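Local coordinates for IPT/TIG domain-containing protein BACOVA_02650 (Bacteroides ovatus, PDB 5E7H), which binds polysaccharides at the cell surface, probably capturing xyloglucan before it is carried into the periplasm for degradation, at residues A[165-170]-A[205-210]; A[179-184]-A[232-237]. All blocks are in the same frame, centred on the assembly; numbering follows the deposited sequence.

Contact 1 of 2, residues A[165-170]-A[205-210]; sequences ECFVKE and GKWMQC. With FMT (formic acid), chain C; FMT (formic acid), chain D.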
loop_
_atom_site.group_PDB
_atom_site.type_symbol
_atom_site.label_atom_id
_atom_site.label_comp_id
_atom_site.label_asym_id
_atom_site.label_seq_id
_atom_site.Cartn_x
_atom_site.Cartn_y
_atom_site.Cartn_z
ATOM N N GLU A 165 0.292 -2.195 -0.407
ATOM C CA GLU A 165 1.321 -2.206 -1.437
ATOM C C GLU A 165 0.938 -3.255 -2.447
ATOM O O GLU A 165 0.412 -4.315 -2.093
ATOM C CB GLU A 165 2.681 -2.502 -0.839
ATOM C CG GLU A 165 3.739 -1.463 -1.160
ATOM C CD GLU A 165 3.433 -0.075 -0.612
ATOM O OE1 GLU A 165 4.090 0.881 -1.058
ATOM O OE2 GLU A 165 2.581 0.059 0.284
ATOM N N CYS A 166 1.224 -2.971 -3.710
ATOM C CA CYS A 166 0.862 -3.861 -4.809
ATOM C C CYS A 166 1.973 -3.880 -5.851
ATOM O O CYS A 166 2.566 -2.839 -6.150
ATOM C CB CYS A 166 -0.432 -3.400 -5.420
ATOM S SG CYS A 166 -1.108 -4.494 -6.693
ATOM N N PHE A 167 2.266 -5.059 -6.388
ATOM C CA PHE A 167 3.203 -5.212 -7.493
ATOM C C PHE A 167 2.479 -5.887 -8.639
ATOM O O PHE A 167 1.967 -6.984 -8.470
ATOM C CB PHE A 167 4.421 -6.041 -7.059
ATOM C CG PHE A 167 5.446 -6.272 -8.159
ATOM C CD1 PHE A 167 5.184 -7.142 -9.215
ATOM C CD2 PHE A 167 6.689 -5.664 -8.097
ATOM C CE1 PHE A 167 6.138 -7.356 -10.225
ATOM C CE2 PHE A 167 7.649 -5.899 -9.097
ATOM C CZ PHE A 167 7.357 -6.745 -10.147
ATOM N N VAL A 168 2.437 -5.218 -9.786
ATOM C CA VAL A 168 1.845 -5.780 -11.002
ATOM C C VAL A 168 2.963 -6.027 -12.020
ATOM O O VAL A 168 3.693 -5.093 -12.389
ATOM C CB VAL A 168 0.790 -4.837 -11.600
ATOM C CG1 VAL A 168 0.279 -5.376 -12.961
ATOM C CG2 VAL A 168 -0.356 -4.599 -10.607
ATOM N N LYS A 169 3.131 -7.267 -12.480
ATOM C CA LYS A 169 4.208 -7.577 -13.423
ATOM C C LYS A 169 4.006 -6.886 -14.769
ATOM O O LYS A 169 4.962 -6.295 -15.327
ATOM C CB LYS A 169 4.327 -9.091 -13.634
ATOM C CG LYS A 169 5.468 -9.525 -14.568
ATOM C CD LYS A 169 6.801 -9.372 -13.878
ATOM C CE LYS A 169 7.960 -9.735 -14.798
ATOM N NZ LYS A 169 7.987 -11.189 -15.075
ATOM N N GLU A 170 2.796 -7.016 -15.324
ATOM C CA GLU A 170 2.447 -6.475 -16.645
ATOM C C GLU A 170 1.002 -6.056 -16.619
ATOM O O GLU A 170 0.192 -6.665 -15.914
ATOM C CB GLU A 170 2.630 -7.512 -17.771
ATOM C CG GLU A 170 3.893 -8.350 -17.749
ATOM C CD GLU A 170 5.076 -7.680 -18.429
ATOM O OE1 GLU A 170 4.970 -6.485 -18.787
ATOM O OE2 GLU A 170 6.111 -8.359 -18.610
ATOM N N GLY A 205 6.160 -3.657 -12.823
ATOM C CA GLY A 205 7.537 -4.052 -12.607
ATOM C C GLY A 205 8.148 -3.465 -11.367
ATOM O O GLY A 205 9.375 -3.561 -11.189
ATOM N N LYS A 206 7.323 -2.833 -10.539
ATOM C CA LYS A 206 7.775 -2.254 -9.282
ATOM C C LYS A 206 6.604 -2.155 -8.337
ATOM O O LYS A 206 5.450 -2.229 -8.761
ATOM C CB LYS A 206 8.394 -0.875 -9.516
ATOM C CG LYS A 206 7.433 0.153 -10.078
ATOM C CD LYS A 206 8.177 1.432 -10.449
ATOM C CE LYS A 206 7.272 2.430 -11.116
ATOM N NZ LYS A 206 8.003 3.692 -11.436
ATOM N N TRP A 207 6.891 -2.038 -7.045
ATOM C CA TRP A 207 5.848 -1.848 -6.058
ATOM C C TRP A 207 5.238 -0.455 -6.132
ATOM O O TRP A 207 5.937 0.531 -6.423
ATOM C CB TRP A 207 6.396 -2.069 -4.662
ATOM C CG TRP A 207 6.687 -3.507 -4.301
ATOM C CD1 TRP A 207 7.896 -4.133 -4.362
ATOM C CD2 TRP A 207 5.759 -4.478 -3.792
ATOM N NE1 TRP A 207 7.777 -5.433 -3.944
ATOM C CE2 TRP A 207 6.477 -5.671 -3.589
ATOM C CE3 TRP A 207 4.387 -4.458 -3.509
ATOM C CZ2 TRP A 207 5.887 -6.817 -3.102
ATOM C CZ3 TRP A 207 3.787 -5.613 -3.021
ATOM C CH2 TRP A 207 4.543 -6.777 -2.819
ATOM N N MET A 208 3.935 -0.386 -5.882
ATOM C CA MET A 208 3.240 0.887 -5.726
ATOM C C MET A 208 2.348 0.829 -4.504
ATOM O O MET A 208 1.941 -0.266 -4.060
ATOM C CB MET A 208 2.403 1.219 -6.962
ATOM C CG MET A 208 1.454 0.140 -7.357
ATOM S SD MET A 208 0.423 0.635 -8.766
ATOM C CE MET A 208 -0.362 -0.932 -9.131
ATOM N N GLN A 209 2.057 2.001 -3.956
ATOM C CA GLN A 209 1.020 2.113 -2.957
ATOM C C GLN A 209 -0.309 2.332 -3.657
ATOM O O GLN A 209 -0.436 3.217 -4.503
ATOM C CB GLN A 209 1.301 3.258 -2.003
ATOM C CG GLN A 209 0.165 3.496 -1.015
ATOM C CD GLN A 209 0.498 4.631 -0.054
ATOM O OE1 GLN A 209 0.992 4.412 1.054
ATOM N NE2 GLN A 209 0.287 5.842 -0.509
ATOM N N CYS A 210 -1.300 1.530 -3.287
ATOM C CA CYS A 210 -2.675 1.701 -3.723
ATOM C C CYS A 210 -3.502 2.188 -2.541
ATOM O O CYS A 210 -3.250 1.782 -1.407
ATOM C CB CYS A 210 -3.264 0.392 -4.232
ATOM S SG CYS A 210 -2.373 -0.326 -5.629
HETATM C C FMT C . 10.748 -12.935 -13.351
HETATM O O1 FMT C . 11.578 -12.170 -13.902
HETATM O O2 FMT C . 9.869 -12.441 -12.598
HETATM C C FMT D . 11.001 -11.277 -17.730
HETATM O O1 FMT D . 10.968 -11.736 -16.557
HETATM O O2 FMT D . 10.041 -11.501 -18.518
HETATM O O HOH W 1 2.880 -2.452 -9.597
#
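Cys166 and Met208 form the antiparallel hydrogen-bonded pair that joins strands 160-168 and 207-213 in the xyloglucan-binding domain. Cys166 N donates to Met208 O at 2.8 Å, and Met208 N returns the bond to Cys166 O. Farther on, a water bridges Val168 N and Lys206 O in place of a direct bond. Direct pairing resumes where Gly205 N reaches Val168 O at 2.9 Å; the positive phi of this residue suits a glycine.

Phe167 and Trp207 make the aromatic contacts on the face they share with Glu165 and Gln209. Phe167 CB sits over the six-membered ring of Trp207, 3.8 Å from its centroid, a CH-pi contact. Because CG is anti to the backbone N (chi1 179°), the phenyl ring runs along the Gly205-Lys206 backbone, Phe167 CE2 3.4 Å from Gly205 C, and presents its edge to the indole in a T-shaped pair, planes 70° apart. Trp207 NE1 donates to Val117 O, which, with the Phe167 contacts, limits the turning of the indole.

The Glu165 carboxylate lies beside Gln209 and is held by a salt bridge to Arg256 and a hydrogen bond to Ser10; Gln209 bonds to Ser197, Thr11 and Arg256, so both buried polar ends are satisfied.

On the face of Cys166 and Met208, contacts are apolar and involve sulfur. Cys166 CB lies 3.6 Å from Cys210 SG, while the two SG atoms, 4.5 Å apart, form no disulfide. Met208 CE lies 4.0 Å from Val168 CG2. One face is thus fixed by directional polar and aromatic contacts, the other by undirected apolar ones.

Contact 2 of 2, residues A[179-184]-A[232-237]; sequences IAMCEN and THIGVY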
loop_
_atom_site.group_PDB
_atom_site.type_symbol
_atom_site.label_atom_id
_atom_site.label_comp_id
_atom_site.label_asym_id
_atom_site.label_seq_id
_atom_site.Cartn_x
_atom_site.Cartn_y
_atom_site.Cartn_z
ATOM N N ILE A 179 -12.433 -6.398 -3.211
ATOM C CA ILE A 179 -11.984 -6.356 -1.816
ATOM C C ILE A 179 -13.235 -6.220 -0.938
ATOM O O ILE A 179 -14.047 -5.296 -1.127
ATOM C CB ILE A 179 -11.011 -5.203 -1.544
ATOM C CG1 ILE A 179 -9.772 -5.336 -2.447
ATOM C CG2 ILE A 179 -10.611 -5.205 -0.070
ATOM C CD1 ILE A 179 -8.740 -4.183 -2.308
ATOM N N ALA A 180 -13.401 -7.157 -0.010
ATOM C CA ALA A 180 -14.576 -7.202 0.862
ATOM C C ALA A 180 -14.105 -7.297 2.304
ATOM O O ALA A 180 -13.048 -7.863 2.578
ATOM C CB ALA A 180 -15.457 -8.372 0.522
ATOM N N MET A 181 -14.892 -6.744 3.223
ATOM C CA MET A 181 -14.631 -6.869 4.650
ATOM C C MET A 181 -15.899 -7.284 5.403
ATOM O O MET A 181 -17.017 -6.913 5.030
ATOM C CB MET A 181 -14.111 -5.555 5.216
ATOM C CG MET A 181 -12.727 -5.178 4.756
ATOM S SD MET A 181 -12.311 -3.551 5.390
ATOM C CE MET A 181 -10.670 -3.394 4.720
ATOM N N CYS A 182 -15.700 -8.042 6.473
ATOM C CA CYS A 182 -16.767 -8.436 7.411
ATOM C C CYS A 182 -17.917 -9.199 6.760
ATOM O O CYS A 182 -19.059 -9.166 7.238
ATOM C CB CYS A 182 -17.337 -7.222 8.127
ATOM S SG CYS A 182 -16.100 -6.240 8.987
ATOM N N GLU A 183 -17.603 -9.888 5.673
ATOM C CA GLU A 183 -18.574 -10.632 4.880
ATOM C C GLU A 183 -19.740 -9.756 4.427
ATOM O O GLU A 183 -20.825 -10.259 4.131
ATOM C CB GLU A 183 -19.085 -11.865 5.651
ATOM C CG GLU A 183 -17.995 -12.914 5.806
ATOM C CD GLU A 183 -18.515 -14.277 6.199
ATOM O OE1 GLU A 183 -19.720 -14.545 6.007
ATOM O OE2 GLU A 183 -17.705 -15.083 6.702
ATOM N N ASN A 184 -19.509 -8.449 4.324
ATOM C CA ASN A 184 -20.538 -7.560 3.795
ATOM C C ASN A 184 -20.295 -7.358 2.314
ATOM O O ASN A 184 -19.736 -6.365 1.882
ATOM C CB ASN A 184 -20.571 -6.218 4.528
ATOM C CG ASN A 184 -21.749 -5.367 4.089
ATOM O OD1 ASN A 184 -22.541 -5.796 3.248
ATOM N ND2 ASN A 184 -21.896 -4.183 4.669
ATOM N N THR A 232 -13.728 -10.573 11.521
ATOM C CA THR A 232 -12.386 -10.184 11.099
ATOM C C THR A 232 -12.098 -10.527 9.642
ATOM O O THR A 232 -10.959 -10.433 9.202
ATOM C CB THR A 232 -11.319 -10.803 11.991
ATOM O OG1 THR A 232 -11.606 -12.173 12.197
ATOM C CG2 THR A 232 -11.304 -10.108 13.357
ATOM N N HIS A 233 -13.136 -10.848 8.871
ATOM C CA HIS A 233 -12.945 -11.121 7.445
ATOM C C HIS A 233 -12.416 -9.942 6.650
ATOM O O HIS A 233 -12.967 -8.850 6.685
ATOM C CB HIS A 233 -14.269 -11.568 6.833
ATOM C CG HIS A 233 -14.263 -11.642 5.341
ATOM N ND1 HIS A 233 -15.112 -10.893 4.555
ATOM C CD2 HIS A 233 -13.539 -12.409 4.491
ATOM C CE1 HIS A 233 -14.908 -11.192 3.286
ATOM N NE2 HIS A 233 -13.954 -12.104 3.219
ATOM N N ILE A 234 -11.351 -10.201 5.889
ATOM C CA ILE A 234 -10.995 -9.375 4.736
ATOM C C ILE A 234 -10.716 -10.365 3.621
ATOM O O ILE A 234 -10.030 -11.365 3.834
ATOM C CB ILE A 234 -9.795 -8.427 5.008
ATOM C CG1 ILE A 234 -9.463 -7.614 3.764
ATOM C CG2 ILE A 234 -8.571 -9.211 5.494
ATOM C CD1 ILE A 234 -8.431 -6.524 3.997
ATOM N N GLY A 235 -11.239 -10.070 2.435
ATOM C CA GLY A 235 -11.106 -10.974 1.298
ATOM C C GLY A 235 -10.661 -10.213 0.072
ATOM O O GLY A 235 -11.114 -9.098 -0.180
ATOM N N VAL A 236 -9.744 -10.816 -0.676
ATOM C CA VAL A 236 -9.261 -10.290 -1.952
ATOM C C VAL A 236 -9.548 -11.361 -3.007
ATOM O O VAL A 236 -9.076 -12.494 -2.903
ATOM C CB VAL A 236 -7.760 -9.950 -1.901
ATOM C CG1 VAL A 236 -7.238 -9.496 -3.261
ATOM C CG2 VAL A 236 -7.490 -8.880 -0.828
ATOM N N TYR A 237 -10.349 -11.018 -4.007
ATOM C CA TYR A 237 -10.850 -12.015 -4.960
ATOM C C TYR A 237 -10.585 -11.554 -6.380
ATOM O O TYR A 237 -10.960 -10.447 -6.750
ATOM C CB TYR A 237 -12.354 -12.254 -4.798
ATOM C CG TYR A 237 -12.823 -12.534 -3.393
ATOM C CD1 TYR A 237 -13.016 -11.488 -2.492
ATOM C CD2 TYR A 237 -13.103 -13.827 -2.973
ATOM C CE1 TYR A 237 -13.457 -11.726 -1.225
ATOM C CE2 TYR A 237 -13.536 -14.078 -1.693
ATOM C CZ TYR A 237 -13.717 -13.016 -0.825
ATOM O OH TYR A 237 -14.152 -13.252 0.462
#
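His233 grips the turn that ends strand 176-181. Its ND1 accepts Glu183 N at 2.9 Å, the donor lying 21° out of the ring plane, and its backbone O accepts Cys182 N at 2.9 Å. Cys182 and Glu183, both with positive phi, are the central residues of a type I' turn. With CG anti to the backbone N (chi1 170°), the imidazole lies along the strand, His233 NE2 hydrogen-bonded to Tyr237 OH at 3.0 Å. A phenylalanine here would probably leave Glu183 N without its acceptor and Tyr237 OH without this partner. The Glu183 carboxylate plane stands nearly perpendicular to the imidazole, and OE2 is hydrogen-bonded to Tyr140 OH.

Ala180 and Gly235 exchange two backbone bonds as an antiparallel hydrogen-bonded pair. Glycine is apt because a CB there would run into Tyr237 OH. Ala180 is small enough to fit beside the imidazole, its CB 4.0 Å from His233 CE1.

Apolar contacts hold the other face: Met181 and Ile234 lie side by side, Met181 CE meeting Ile234 CD1 at 3.9 Å, and Met181 and Ile179 continue onto Leu162. With ND1 accepting, the histidine is probably neutral, a two-ended polar bridge from turn to tyrosine.

Contacts 1 and 2 belong to two different antiparallel sheets of the xyloglucan-binding domain, their centres 21 Å apart and their nearest atoms about 7 Å apart without touching. Along the chain the segments alternate, 165-170, 179-184, 205-210 and 232-237, and strand 176-181 directly follows strand 160-168, so the chain crosses from one sheet to the other repeatedly. The sheets meet through strand 160-168: its Phe164 and Leu162 receive Ile179, and Leu162 also receives Met181, while Phe164 touches Cys210. This alternation probably ties the two sheets into one unit, while contact 1 also meets Ser10 and Thr11 of the IPT/TIG domain, near the start of the chain.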